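Local coordinates for protein putative adhesin (Parabacteroides distasonis, PDB 3LJY) that is of unknown function but is probably a secreted bacterial lipoprotein that serves in cell adhesion through a beta-helical head domain, at residues Ala92-Asn97 and Ser119-Lys124; Val143-Glu148 and Thr163-Asn168; Ser18-Asn23 and Ile58-Arg63; Asp181-Gly186 and Leu201-Ala206. All coordinates share one frame; numbering follows the deposited sequence. Where two conformers were deposited one is given.

Contact 1: residues Ala92-Asn97 and Ser119-Lys124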
loop_
_atom_site.group_PDB
_atom_site.type_symbol
_atom_site.label_atom_id
_atom_site.label_comp_id
_atom_site.label_asym_id
_atom_site.label_seq_id
_atom_site.Cartn_x
_atom_site.Cartn_y
_atom_site.Cartn_z
ATOM N N ALA A 92 -4.334 -6.013 3.433
ATOM C CA ALA A 92 -3.124 -5.836 4.230
ATOM C C ALA A 92 -3.214 -4.579 5.063
ATOM O O ALA A 92 -3.673 -3.555 4.583
ATOM C CB ALA A 92 -1.827 -5.816 3.354
ATOM N N LYS A 93 -2.775 -4.672 6.312
ATOM C CA LYS A 93 -2.685 -3.527 7.202
ATOM C C LYS A 93 -1.192 -3.394 7.566
ATOM O O LYS A 93 -0.550 -4.358 8.019
ATOM C CB LYS A 93 -3.600 -3.686 8.438
ATOM C CG LYS A 93 -5.055 -3.163 8.250
ATOM C CD LYS A 93 -6.167 -4.245 8.070
ATOM C CE LYS A 93 -6.374 -4.717 6.612
ATOM N NZ LYS A 93 -6.766 -3.663 5.584
ATOM N N VAL A 94 -0.638 -2.210 7.291
ATOM C CA VAL A 94 0.797 -1.980 7.373
ATOM C C VAL A 94 1.045 -0.771 8.243
ATOM O O VAL A 94 0.602 0.323 7.918
ATOM C CB VAL A 94 1.469 -1.823 5.961
ATOM C CG1 VAL A 94 2.955 -1.780 6.108
ATOM C CG2 VAL A 94 1.067 -2.980 5.023
ATOM N N SER A 95 1.719 -0.987 9.370
ATOM C CA SER A 95 2.012 0.059 10.361
ATOM C C SER A 95 3.461 -0.009 10.852
ATOM O O SER A 95 4.246 -0.853 10.417
ATOM C CB SER A 95 1.052 -0.043 11.563
ATOM O OG SER A 95 0.166 -1.143 11.456
ATOM N N GLY A 96 3.809 0.869 11.786
ATOM C CA GLY A 96 5.160 0.896 12.337
ATOM C C GLY A 96 6.020 1.480 11.252
ATOM O O GLY A 96 5.624 2.402 10.550
ATOM N N ASN A 97 7.197 0.951 11.081
ATOM C CA ASN A 97 8.003 1.409 9.977
ATOM C C ASN A 97 8.161 0.293 8.982
ATOM O O ASN A 97 9.254 0.079 8.462
ATOM C CB ASN A 97 9.346 1.919 10.531
ATOM C CG ASN A 97 9.654 3.304 10.056
ATOM O OD1 ASN A 97 9.671 3.573 8.845
ATOM N ND2 ASN A 97 9.851 4.210 10.993
ATOM N N SER A 119 5.095 3.748 7.216
ATOM C CA SER A 119 5.218 2.553 6.426
ATOM C C SER A 119 5.387 2.875 4.959
ATOM O O SER A 119 5.075 3.982 4.519
ATOM C CB SER A 119 4.003 1.673 6.641
ATOM O OG SER A 119 3.885 1.446 8.033
ATOM N N LEU A 120 5.895 1.870 4.243
ATOM C CA LEU A 120 6.028 1.871 2.811
ATOM C C LEU A 120 5.289 0.605 2.322
ATOM O O LEU A 120 5.442 -0.458 2.899
ATOM C CB LEU A 120 7.518 1.839 2.418
ATOM C CG LEU A 120 7.861 1.715 0.928
ATOM C CD1 LEU A 120 7.124 2.802 0.080
ATOM C CD2 LEU A 120 9.347 1.774 0.688
ATOM N N VAL A 121 4.484 0.743 1.274
ATOM C CA VAL A 121 3.966 -0.394 0.516
ATOM C C VAL A 121 4.493 -0.315 -0.927
ATOM O O VAL A 121 4.452 0.749 -1.521
ATOM C CB VAL A 121 2.446 -0.407 0.521
ATOM C CG1 VAL A 121 1.877 -1.402 -0.520
ATOM C CG2 VAL A 121 1.918 -0.627 1.951
ATOM N N GLN A 122 4.988 -1.445 -1.456
ATOM C CA GLN A 122 5.450 -1.562 -2.854
ATOM C C GLN A 122 4.792 -2.747 -3.565
ATOM O O GLN A 122 5.099 -3.878 -3.252
ATOM C CB GLN A 122 6.956 -1.754 -2.899
ATOM C CG GLN A 122 7.712 -0.819 -1.953
ATOM C CD GLN A 122 9.207 -0.858 -2.167
ATOM O OE1 GLN A 122 9.674 -0.713 -3.290
ATOM N NE2 GLN A 122 9.968 -1.032 -1.084
ATOM N N LEU A 123 3.866 -2.484 -4.489
ATOM C CA LEU A 123 3.303 -3.538 -5.340
ATOM C C LEU A 123 4.041 -3.480 -6.640
ATOM O O LEU A 123 3.763 -2.611 -7.474
ATOM C CB LEU A 123 1.792 -3.410 -5.554
ATOM C CG LEU A 123 1.022 -3.109 -4.253
ATOM C CD1 LEU A 123 -0.466 -2.800 -4.519
ATOM C CD2 LEU A 123 1.179 -4.207 -3.192
ATOM N N LYS A 124 4.968 -4.432 -6.808
ATOM C CA LYS A 124 6.033 -4.333 -7.802
ATOM C C LYS A 124 5.671 -4.881 -9.158
ATOM O O LYS A 124 6.243 -4.458 -10.143
ATOM C CB LYS A 124 7.287 -5.053 -7.306
ATOM C CG LYS A 124 7.953 -4.325 -6.211
ATOM C CD LYS A 124 9.029 -5.173 -5.622
ATOM C CE LYS A 124 9.761 -4.450 -4.519
ATOM N NZ LYS A 124 10.566 -5.434 -3.699
#
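Val94 meets Ser119 carbon to carbon, while the serine hydroxyl leans on the turn that follows the valine. From its CB, which projects from strand 91-94 toward 119-124, Val94 divides into two branches with separate tasks. The CG1 branch lies trans to the backbone nitrogen (chi1 -172°) and is carried to the start of the opposite segment, where it rests 3.6 Å from Ser119 CB and also approaches the carbonyl O of Leu120. The CG2 branch, beside the backbone nitrogen, reaches Val121 instead: Val94 CG2 and Val121 CG2 touch at 4.0 Å, the two isopropyl groups meeting at a slant. Strands 91-94 and 120-123 belong to different sheets of the parallel beta-helix expected for this family, and the valine pair spans the interior between these two faces of the coil. Phe100 and Val27 also pack on Val94, while Ile113 and Ala115 lie against Val121, so this apolar touch belongs to a larger buried layer. Ser119 sets a polar atom beside this apolar group. Its OG sits beside the turn that follows Val94, 3.2 Å from Ser95 C and at the same distance from Gly96 O. The 3.3 Å approach of Ser119 OG to Ser95 O has too poor an angle to be a hydrogen bond; the hydroxyl is instead satisfied by the backbone O of Asn116. The positive phi of Gly96, 73°, belongs to the turn whose carbonyl, Gly96 O, faces the serine OG.

Contact 2: residues Val143-Glu148 and Thr163-Asn168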
loop_
_atom_site.group_PDB
_atom_site.type_symbol
_atom_site.label_atom_id
_atom_site.label_comp_id
_atom_site.label_asym_id
_atom_site.label_seq_id
_atom_site.Cartn_x
_atom_site.Cartn_y
_atom_site.Cartn_z
ATOM N N VAL A 143 3.806 2.736 -3.441
ATOM C CA VAL A 143 4.188 2.753 -4.858
ATOM C C VAL A 143 3.624 1.530 -5.547
ATOM O O VAL A 143 3.909 0.422 -5.163
ATOM C CB VAL A 143 5.701 2.748 -5.056
ATOM C CG1 VAL A 143 5.993 2.775 -6.505
ATOM C CG2 VAL A 143 6.374 3.954 -4.337
ATOM N N VAL A 144 2.806 1.738 -6.574
ATOM C CA VAL A 144 2.204 0.652 -7.362
ATOM C C VAL A 144 2.727 0.756 -8.791
ATOM O O VAL A 144 2.439 1.746 -9.459
ATOM C CB VAL A 144 0.646 0.786 -7.366
ATOM C CG1 VAL A 144 -0.023 -0.329 -8.164
ATOM C CG2 VAL A 144 0.101 0.827 -5.936
ATOM N N ASN A 145 3.481 -0.258 -9.257
ATOM C CA ASN A 145 4.127 -0.210 -10.559
ATOM C C ASN A 145 3.127 -0.350 -11.711
ATOM O O ASN A 145 3.235 0.360 -12.697
ATOM C CB ASN A 145 5.241 -1.271 -10.681
ATOM C CG ASN A 145 6.477 -0.964 -9.816
ATOM O OD1 ASN A 145 6.604 0.092 -9.199
ATOM N ND2 ASN A 145 7.388 -1.933 -9.754
ATOM N N HIS A 146 2.172 -1.273 -11.609
ATOM C CA HIS A 146 1.279 -1.523 -12.728
ATOM C C HIS A 146 -0.075 -2.096 -12.264
ATOM O O HIS A 146 -0.134 -3.143 -11.643
ATOM C CB HIS A 146 2.009 -2.414 -13.714
ATOM C CG HIS A 146 1.240 -2.742 -14.964
ATOM N ND1 HIS A 146 1.502 -3.871 -15.714
ATOM C CD2 HIS A 146 0.223 -2.105 -15.592
ATOM C CE1 HIS A 146 0.682 -3.905 -16.749
ATOM N NE2 HIS A 146 -0.109 -2.851 -16.692
ATOM N N LEU A 147 -1.155 -1.380 -12.549
ATOM C CA LEU A 147 -2.515 -1.793 -12.177
ATOM C C LEU A 147 -3.392 -2.008 -13.428
ATOM O O LEU A 147 -3.319 -1.251 -14.385
ATOM C CB LEU A 147 -3.152 -0.730 -11.252
ATOM C CG LEU A 147 -4.581 -1.045 -10.732
ATOM C CD1 LEU A 147 -4.588 -2.171 -9.675
ATOM C CD2 LEU A 147 -5.294 0.198 -10.237
ATOM N N GLU A 148 -4.164 -3.082 -13.439
ATOM C CA GLU A 148 -5.239 -3.264 -14.419
ATOM C C GLU A 148 -6.511 -3.634 -13.636
ATOM O O GLU A 148 -6.628 -4.719 -13.091
ATOM C CB GLU A 148 -4.902 -4.324 -15.477
ATOM C CG GLU A 148 -3.596 -4.091 -16.254
ATOM C CD GLU A 148 -3.626 -2.946 -17.315
ATOM O OE1 GLU A 148 -4.707 -2.504 -17.785
ATOM O OE2 GLU A 148 -2.517 -2.509 -17.709
ATOM N N THR A 163 1.854 6.595 -5.315
ATOM C CA THR A 163 2.267 6.622 -6.736
ATOM C C THR A 163 1.704 5.413 -7.471
ATOM O O THR A 163 1.799 4.318 -6.972
ATOM C CB THR A 163 3.793 6.647 -6.874
ATOM O OG1 THR A 163 4.313 7.808 -6.230
ATOM C CG2 THR A 163 4.218 6.647 -8.341
ATOM N N ILE A 164 1.067 5.617 -8.616
ATOM C CA ILE A 164 0.668 4.521 -9.494
ATOM C C ILE A 164 1.238 4.855 -10.866
ATOM O O ILE A 164 0.825 5.850 -11.490
ATOM C CB ILE A 164 -0.871 4.291 -9.622
ATOM C CG1 ILE A 164 -1.554 4.210 -8.250
ATOM C CG2 ILE A 164 -1.145 2.995 -10.428
ATOM C CD1 ILE A 164 -3.075 4.151 -8.326
ATOM N N LYS A 165 2.190 4.022 -11.307
ATOM C CA LYS A 165 3.100 4.375 -12.373
ATOM C C LYS A 165 2.526 4.115 -13.745
ATOM O O LYS A 165 2.882 4.800 -14.698
ATOM C CB LYS A 165 4.379 3.583 -12.231
ATOM C CG LYS A 165 5.216 4.017 -11.080
ATOM C CD LYS A 165 6.549 3.245 -11.052
ATOM C CE LYS A 165 7.347 3.575 -9.780
ATOM N NZ LYS A 165 8.547 2.714 -9.599
ATOM N N LYS A 166 1.676 3.103 -13.861
ATOM C CA LYS A 166 1.112 2.771 -15.139
ATOM C C LYS A 166 -0.084 1.831 -15.051
ATOM O O LYS A 166 -0.306 1.187 -14.049
ATOM C CB LYS A 166 2.202 2.212 -16.076
ATOM C CG LYS A 166 2.322 0.730 -16.145
ATOM C CD LYS A 166 3.433 0.285 -17.150
ATOM C CE LYS A 166 3.801 -1.175 -16.924
ATOM N NZ LYS A 166 5.031 -1.675 -17.676
ATOM N N GLY A 167 -0.839 1.768 -16.138
ATOM C CA GLY A 167 -1.962 0.844 -16.248
ATOM C C GLY A 167 -3.294 1.476 -16.591
ATOM O O GLY A 167 -3.360 2.570 -17.165
ATOM N N ASN A 168 -4.359 0.754 -16.255
ATOM C CA ASN A 168 -5.724 1.181 -16.529
ATOM C C ASN A 168 -6.621 0.877 -15.334
ATOM O O ASN A 168 -6.455 -0.136 -14.684
ATOM C CB ASN A 168 -6.320 0.454 -17.749
ATOM C CG ASN A 168 -5.524 0.666 -19.030
ATOM O OD1 ASN A 168 -5.714 1.650 -19.764
ATOM N ND2 ASN A 168 -4.640 -0.272 -19.313
#
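The imidazole of His146 is flanked by Lys166, whose CE lies over one face, 3.6 Å above the ring plane and displaced toward the rim, in a CH-pi contact. Lys166 O and Gly167 CA come to the edge, near the ring plane. Two neighbouring coils of a parallel beta-helix are stacked here in exact register, their courses only 5° apart. Fixed rotation of the ring comes from both nitrogens: ND1 bonds to Thr126 OG1, and NE2 donates to Glu148 OE2 at 2.6 Å, an oxygen somewhat tilted from the ring plane and using its anti lone pair. The other oxygen faces across the contact. Glu148 OE1 accepts from Asn168 ND2 at 2.7 Å through its syn lone pair; the accepting oxygen lies close to the plane of the Asn168 amide, although amide and carboxylate are turned 45° apart. Glu148 bends at chi2 (-73°), which swings its carboxylate back toward Asn168.

Backbone pairing comes in two blocks. Val144 N bonds to Thr163 O and Lys165 N to Val144 O; after the corner at 145-146 and 165-166, Leu147 N donates to Lys166 O and Asn168 N to Leu147 O. Val144 and Ile164 stand side by side on the buried face, with Ile152 against Ile164. On the outer side the extended Lys165 runs beside Asn145, with a weak NZ-to-OD1 bond, and presses its CE against Val143 CG1 at 3.6 Å.

Contact 3: residues Ser18-Asn23 and Ile58-Arg63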
loop_
_atom_site.group_PDB
_atom_site.type_symbol
_atom_site.label_atom_id
_atom_site.label_comp_id
_atom_site.label_asym_id
_atom_site.label_seq_id
_atom_site.Cartn_x
_atom_site.Cartn_y
_atom_site.Cartn_z
ATOM N N SER A 18 5.881 -23.959 7.960
ATOM C CA SER A 18 4.630 -24.061 7.217
ATOM C C SER A 18 3.517 -23.438 8.018
ATOM O O SER A 18 3.469 -23.599 9.229
ATOM C CB SER A 18 4.260 -25.524 6.967
ATOM O OG SER A 18 5.081 -26.084 5.955
ATOM N N VAL A 19 2.601 -22.759 7.335
ATOM C CA VAL A 19 1.488 -22.086 7.987
ATOM C C VAL A 19 0.203 -22.421 7.242
ATOM O O VAL A 19 0.263 -22.853 6.072
ATOM C CB VAL A 19 1.711 -20.553 8.026
ATOM C CG1 VAL A 19 2.843 -20.206 8.997
ATOM C CG2 VAL A 19 1.981 -20.008 6.630
ATOM N N ALA A 20 -0.942 -22.254 7.925
ATOM C CA ALA A 20 -2.249 -22.412 7.261
ATOM C C ALA A 20 -2.310 -21.328 6.208
ATOM O O ALA A 20 -1.589 -20.353 6.285
ATOM C CB ALA A 20 -3.417 -22.295 8.239
ATOM N N ASP A 21 -3.157 -21.504 5.215
ATOM C CA ASP A 21 -3.345 -20.476 4.201
ATOM C C ASP A 21 -4.055 -19.242 4.800
ATOM O O ASP A 21 -4.869 -19.357 5.719
ATOM C CB ASP A 21 -4.114 -21.032 2.989
ATOM C CG ASP A 21 -3.986 -20.138 1.767
ATOM O OD1 ASP A 21 -2.846 -19.984 1.264
ATOM O OD2 ASP A 21 -5.023 -19.591 1.314
ATOM N N TYR A 22 -3.718 -18.064 4.279
ATOM C CA TYR A 22 -4.208 -16.813 4.809
ATOM C C TYR A 22 -4.508 -15.888 3.626
ATOM O O TYR A 22 -3.925 -16.044 2.562
ATOM C CB TYR A 22 -3.158 -16.215 5.760
ATOM C CG TYR A 22 -1.842 -15.910 5.080
ATOM C CD1 TYR A 22 -1.653 -14.721 4.363
ATOM C CD2 TYR A 22 -0.790 -16.817 5.128
ATOM C CE1 TYR A 22 -0.454 -14.468 3.727
ATOM C CE2 TYR A 22 0.403 -16.562 4.492
ATOM C CZ TYR A 22 0.561 -15.402 3.797
ATOM O OH TYR A 22 1.730 -15.172 3.184
ATOM N N ASN A 23 -5.452 -14.964 3.799
ATOM C CA ASN A 23 -5.808 -13.977 2.759
ATOM C C ASN A 23 -5.670 -12.548 3.264
ATOM O O ASN A 23 -6.033 -11.587 2.589
ATOM C CB ASN A 23 -7.241 -14.205 2.256
ATOM C CG ASN A 23 -8.296 -13.851 3.295
ATOM O OD1 ASN A 23 -8.044 -13.841 4.511
ATOM N ND2 ASN A 23 -9.497 -13.559 2.813
ATOM N N ILE A 58 4.796 -16.357 14.998
ATOM C CA ILE A 58 4.098 -16.416 13.713
ATOM C C ILE A 58 2.724 -17.073 13.905
ATOM O O ILE A 58 2.667 -18.221 14.317
ATOM C CB ILE A 58 4.916 -17.252 12.677
ATOM C CG1 ILE A 58 6.359 -16.694 12.541
ATOM C CG2 ILE A 58 4.234 -17.242 11.332
ATOM C CD1 ILE A 58 7.368 -17.613 11.893
ATOM N N GLU A 59 1.630 -16.360 13.624
ATOM C CA GLU A 59 0.288 -16.933 13.774
ATOM C C GLU A 59 -0.538 -16.693 12.525
ATOM O O GLU A 59 -0.433 -15.638 11.923
ATOM C CB GLU A 59 -0.434 -16.334 14.979
ATOM C CG GLU A 59 0.079 -16.849 16.334
ATOM C CD GLU A 59 -0.423 -16.005 17.533
ATOM O OE1 GLU A 59 -0.796 -14.820 17.333
ATOM O OE2 GLU A 59 -0.442 -16.526 18.680
ATOM N N VAL A 60 -1.339 -17.689 12.146
ATOM C CA VAL A 60 -2.506 -17.519 11.263
ATOM C C VAL A 60 -3.770 -17.862 12.056
ATOM O O VAL A 60 -3.909 -18.978 12.517
ATOM C CB VAL A 60 -2.421 -18.417 9.994
ATOM C CG1 VAL A 60 -3.733 -18.403 9.205
ATOM C CG2 VAL A 60 -1.267 -18.008 9.106
ATOM N N LYS A 61 -4.667 -16.887 12.210
ATOM C CA LYS A 61 -5.934 -17.033 12.928
ATOM C C LYS A 61 -7.009 -16.522 12.004
ATOM O O LYS A 61 -6.870 -15.431 11.485
ATOM C CB LYS A 61 -5.993 -16.145 14.176
ATOM C CG LYS A 61 -4.990 -16.390 15.288
ATOM C CD LYS A 61 -5.422 -15.527 16.514
ATOM C CE LYS A 61 -4.245 -14.854 17.251
ATOM N NZ LYS A 61 -4.623 -13.454 17.670
ATOM N N ASP A 62 -8.096 -17.287 11.852
ATOM C CA ASP A 62 -9.166 -17.042 10.865
ATOM C C ASP A 62 -8.631 -16.409 9.578
ATOM O O ASP A 62 -9.072 -15.349 9.136
ATOM C CB ASP A 62 -10.310 -16.213 11.462
ATOM C CG ASP A 62 -11.556 -16.182 10.565
ATOM O OD1 ASP A 62 -11.967 -17.246 10.019
ATOM O OD2 ASP A 62 -12.120 -15.070 10.416
ATOM N N ARG A 63 -7.646 -17.085 9.008
ATOM C CA ARG A 63 -7.013 -16.693 7.736
ATOM C C ARG A 63 -6.237 -15.367 7.712
ATOM O O ARG A 63 -5.977 -14.860 6.625
ATOM C CB ARG A 63 -8.033 -16.791 6.581
ATOM C CG ARG A 63 -8.744 -18.101 6.615
ATOM C CD ARG A 63 -9.630 -18.401 5.431
ATOM N NE ARG A 63 -8.914 -18.591 4.164
ATOM C CZ ARG A 63 -9.030 -17.789 3.108
ATOM N NH1 ARG A 63 -9.826 -16.731 3.143
ATOM N NH2 ARG A 63 -8.344 -18.049 2.007
#
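Asn23 N donates to Arg63 O at 2.9 Å, with the donor in the carbonyl plane and an angle of 152° at the hydrogen. This bond joins the loop 18-23 to the reversal that ends strand 56-61. Asp62 and Arg63 both have positive phi, close to the values of a type I' turn, and this conformation presents the arginine carbonyl to the loop. A second, looser tie runs between side chains: Asp21 OD2 and Arg63 NH2 form a long salt bridge of 3.7 Å, their planes well turned from one another. The arginine chain folds at chi3 (67°), bringing its guanidinium back across the side chains of Asp21 and Asn23, where NH1 also lies 3.7 Å from Asn23 CB. Asp21 OD2 has a further weak ion pair with Lys87, and its OD1 a weak bond to Ser42.

Outward from these polar contacts, Val60 provides the apolar centre. Its CG1 branch meets Ala20 CB at 4.0 Å and Tyr22 CB at 4.1 Å, whereas CG2 turns to Ala20 O and to Val19 CB. Val19 in turn sends CG1 to Ile58 CG2, the two chains crossing at about a right angle. The Tyr22 ring, its CG wedged between backbone N and carbonyl carbon (chi1 61°), brushes Val60 CG2 obliquely before its end leads away, to where its hydroxyl bonds to Thr84 OG1. The loop thus passes from strand 12-18 to strand 24-27 beside the hairpin 56-69, with Leu65 of strand 64-69 touching Tyr22, Ile58 and Val60, and Val44 of strand 43-49 touching Val19 and Ile58.

Contact 4: residues Asp181-Gly186 and Leu201-Ala206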
loop_
_atom_site.group_PDB
_atom_site.type_symbol
_atom_site.label_atom_id
_atom_site.label_comp_id
_atom_site.label_asym_id
_atom_site.label_seq_id
_atom_site.Cartn_x
_atom_site.Cartn_y
_atom_site.Cartn_z
ATOM N N ASP A 181 0.140 13.617 -1.480
ATOM C CA ASP A 181 0.191 13.655 -2.947
ATOM C C ASP A 181 -0.256 12.349 -3.562
ATOM O O ASP A 181 0.012 11.286 -3.022
ATOM C CB ASP A 181 1.615 13.918 -3.445
ATOM C CG ASP A 181 2.128 15.307 -3.110
ATOM O OD1 ASP A 181 1.368 16.182 -2.635
ATOM O OD2 ASP A 181 3.321 15.537 -3.366
ATOM N N ILE A 182 -0.972 12.444 -4.683
ATOM C CA ILE A 182 -1.291 11.305 -5.519
ATOM C C ILE A 182 -0.566 11.559 -6.827
ATOM O O ILE A 182 -0.775 12.596 -7.461
ATOM C CB ILE A 182 -2.784 11.162 -5.792
ATOM C CG1 ILE A 182 -3.488 10.605 -4.548
ATOM C CG2 ILE A 182 -3.037 10.206 -7.010
ATOM C CD1 ILE A 182 -5.063 10.674 -4.612
ATOM N N HIS A 183 0.312 10.622 -7.200
ATOM C CA HIS A 183 1.047 10.674 -8.474
ATOM C C HIS A 183 0.550 9.570 -9.384
ATOM O O HIS A 183 1.056 8.452 -9.322
ATOM C CB HIS A 183 2.551 10.521 -8.244
ATOM C CG HIS A 183 3.149 11.650 -7.482
ATOM N ND1 HIS A 183 3.346 12.896 -8.034
ATOM C CD2 HIS A 183 3.587 11.728 -6.207
ATOM C CE1 HIS A 183 3.875 13.699 -7.130
ATOM N NE2 HIS A 183 4.051 13.008 -6.019
ATOM N N ALA A 184 -0.459 9.873 -10.189
ATOM C CA ALA A 184 -1.122 8.864 -11.011
ATOM C C ALA A 184 -1.330 9.329 -12.449
ATOM O O ALA A 184 -2.358 8.991 -13.080
ATOM C CB ALA A 184 -2.424 8.456 -10.387
ATOM N N PHE A 185 -0.366 10.105 -12.957
ATOM C CA PHE A 185 -0.349 10.513 -14.360
ATOM C C PHE A 185 -0.379 9.304 -15.317
ATOM O O PHE A 185 -0.961 9.385 -16.402
ATOM C CB PHE A 185 0.907 11.346 -14.701
ATOM C CG PHE A 185 0.769 12.828 -14.472
ATOM C CD1 PHE A 185 -0.433 13.495 -14.687
ATOM C CD2 PHE A 185 1.870 13.578 -14.079
ATOM C CE1 PHE A 185 -0.536 14.868 -14.472
ATOM C CE2 PHE A 185 1.764 14.950 -13.875
ATOM C CZ PHE A 185 0.561 15.590 -14.078
ATOM N N GLY A 186 0.288 8.214 -14.927
ATOM C CA GLY A 186 0.395 7.018 -15.756
ATOM C C GLY A 186 -0.769 6.028 -15.673
ATOM O O GLY A 186 -0.854 5.073 -16.472
ATOM N N LEU A 201 -1.533 17.645 -3.596
ATOM C CA LEU A 201 -1.518 17.651 -5.070
ATOM C C LEU A 201 -1.984 16.315 -5.603
ATOM O O LEU A 201 -1.503 15.299 -5.158
ATOM C CB LEU A 201 -0.086 17.891 -5.600
ATOM C CG LEU A 201 0.290 17.673 -7.086
ATOM C CD1 LEU A 201 -0.399 18.670 -8.050
ATOM C CD2 LEU A 201 1.831 17.752 -7.274
ATOM N N ALA A 202 -2.938 16.316 -6.540
ATOM C CA ALA A 202 -3.300 15.091 -7.293
ATOM C C ALA A 202 -2.916 15.301 -8.741
ATOM O O ALA A 202 -3.394 16.245 -9.370
ATOM C CB ALA A 202 -4.795 14.732 -7.202
ATOM N N GLU A 203 -2.020 14.442 -9.223
ATOM C CA GLU A 203 -1.673 14.301 -10.647
ATOM C C GLU A 203 -2.383 13.096 -11.215
ATOM O O GLU A 203 -2.152 11.967 -10.781
ATOM C CB GLU A 203 -0.177 14.090 -10.819
ATOM C CG GLU A 203 0.668 15.205 -10.292
ATOM C CD GLU A 203 2.153 14.983 -10.515
ATOM O OE1 GLU A 203 2.648 13.791 -10.552
ATOM O OE2 GLU A 203 2.831 16.043 -10.638
ATOM N N VAL A 204 -3.239 13.323 -12.189
ATOM C CA VAL A 204 -4.183 12.293 -12.647
ATOM C C VAL A 204 -4.252 12.218 -14.177
ATOM O O VAL A 204 -3.760 13.091 -14.892
ATOM C CB VAL A 204 -5.607 12.529 -12.009
ATOM C CG1 VAL A 204 -5.489 12.767 -10.497
ATOM C CG2 VAL A 204 -6.357 13.714 -12.654
ATOM N N HIS A 205 -4.852 11.147 -14.678
ATOM C CA HIS A 205 -5.088 10.970 -16.105
ATOM C C HIS A 205 -6.514 10.424 -16.322
ATOM O O HIS A 205 -6.822 9.296 -15.993
ATOM C CB HIS A 205 -3.993 10.079 -16.716
ATOM C CG HIS A 205 -4.161 9.842 -18.183
ATOM N ND1 HIS A 205 -3.541 8.809 -18.847
ATOM C CD2 HIS A 205 -4.906 10.489 -19.108
ATOM C CE1 HIS A 205 -3.890 8.837 -20.120
ATOM N NE2 HIS A 205 -4.719 9.845 -20.304
ATOM N N ALA A 206 -7.401 11.274 -16.824
ATOM C CA ALA A 206 -8.793 10.896 -17.146
ATOM C C ALA A 206 -8.905 10.844 -18.665
ATOM O O ALA A 206 -8.340 11.691 -19.346
ATOM C CB ALA A 206 -9.804 11.893 -16.541
HETATM O O HOH W 1 -4.883 8.661 -12.793
#
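Glu203 faces two rings of the opposite segment, and its contacts with His183 and Phe185 differ in kind. The polar one is a His-carboxylate hydrogen bond: His183 ND1 gives to Glu203 OE1 at 2.8 Å, nearly straight (173°) and in the imidazole plane. The oxygen, however, is met from above the carboxylate plane, ring and carboxylate being 80° apart. Asp181 OD1 adds a weak bond from Leu201 N.

Backbone hydrogen bonds give the parallel pairing found between successive coils of a beta-helix. Ile182 N bonds to Leu201 O, Glu203 N to Ile182 O, and Ala184 N to Glu203 O. Beyond this point the chain turns its corner at Phe185 and direct pairing gives way to a water, which donates to Ala184 O at 2.6 Å and accepts from His205 N at 3.1 Å.

Glu203 CB sits over the centre of the Phe185 ring, 3.6 Å from the centroid and 7° off the normal, a CH-pi contact. The carboxylate follows, Glu203 CD lying 3.4 Å from Phe185 CE2 with the two planes not far from parallel. Val204 O comes to the edge of that ring, 3.4 Å from Phe185 CD1. Toward the interior, Ile182 CB and Ala202 CB touch at 4.3 Å.

Strand 161-164 pairs with 181-184, and strand 219-223 with 201-206, where Lys223 forms a cation-pi contact with Phe185. Strands 172-176 and 192-196 pack against the buried side through Tyr174 and Cys194.

Contacts 1 and 2, with centres about 16 Å apart, join where strand 120-123 neighbours 141-144: Val121 O and Val143 N lie 2.8 Å apart, as do Lys124 O and Asn145 ND2, both probable hydrogen bonds. Contacts 2 and 4 are both parallel pairings of successive coils, whereas contact 1 crosses the interior between two sheets. Contact 2 passes on to contact 4, about 11 Å away between centres, through the probable bond from Ile164 N to His183 O. Contact 3 touches none of the others. Its nearest atoms come within about 6 Å of contact 1, but its centre is about 36 Å from that of contact 4, on the opposite side of the chain's centre.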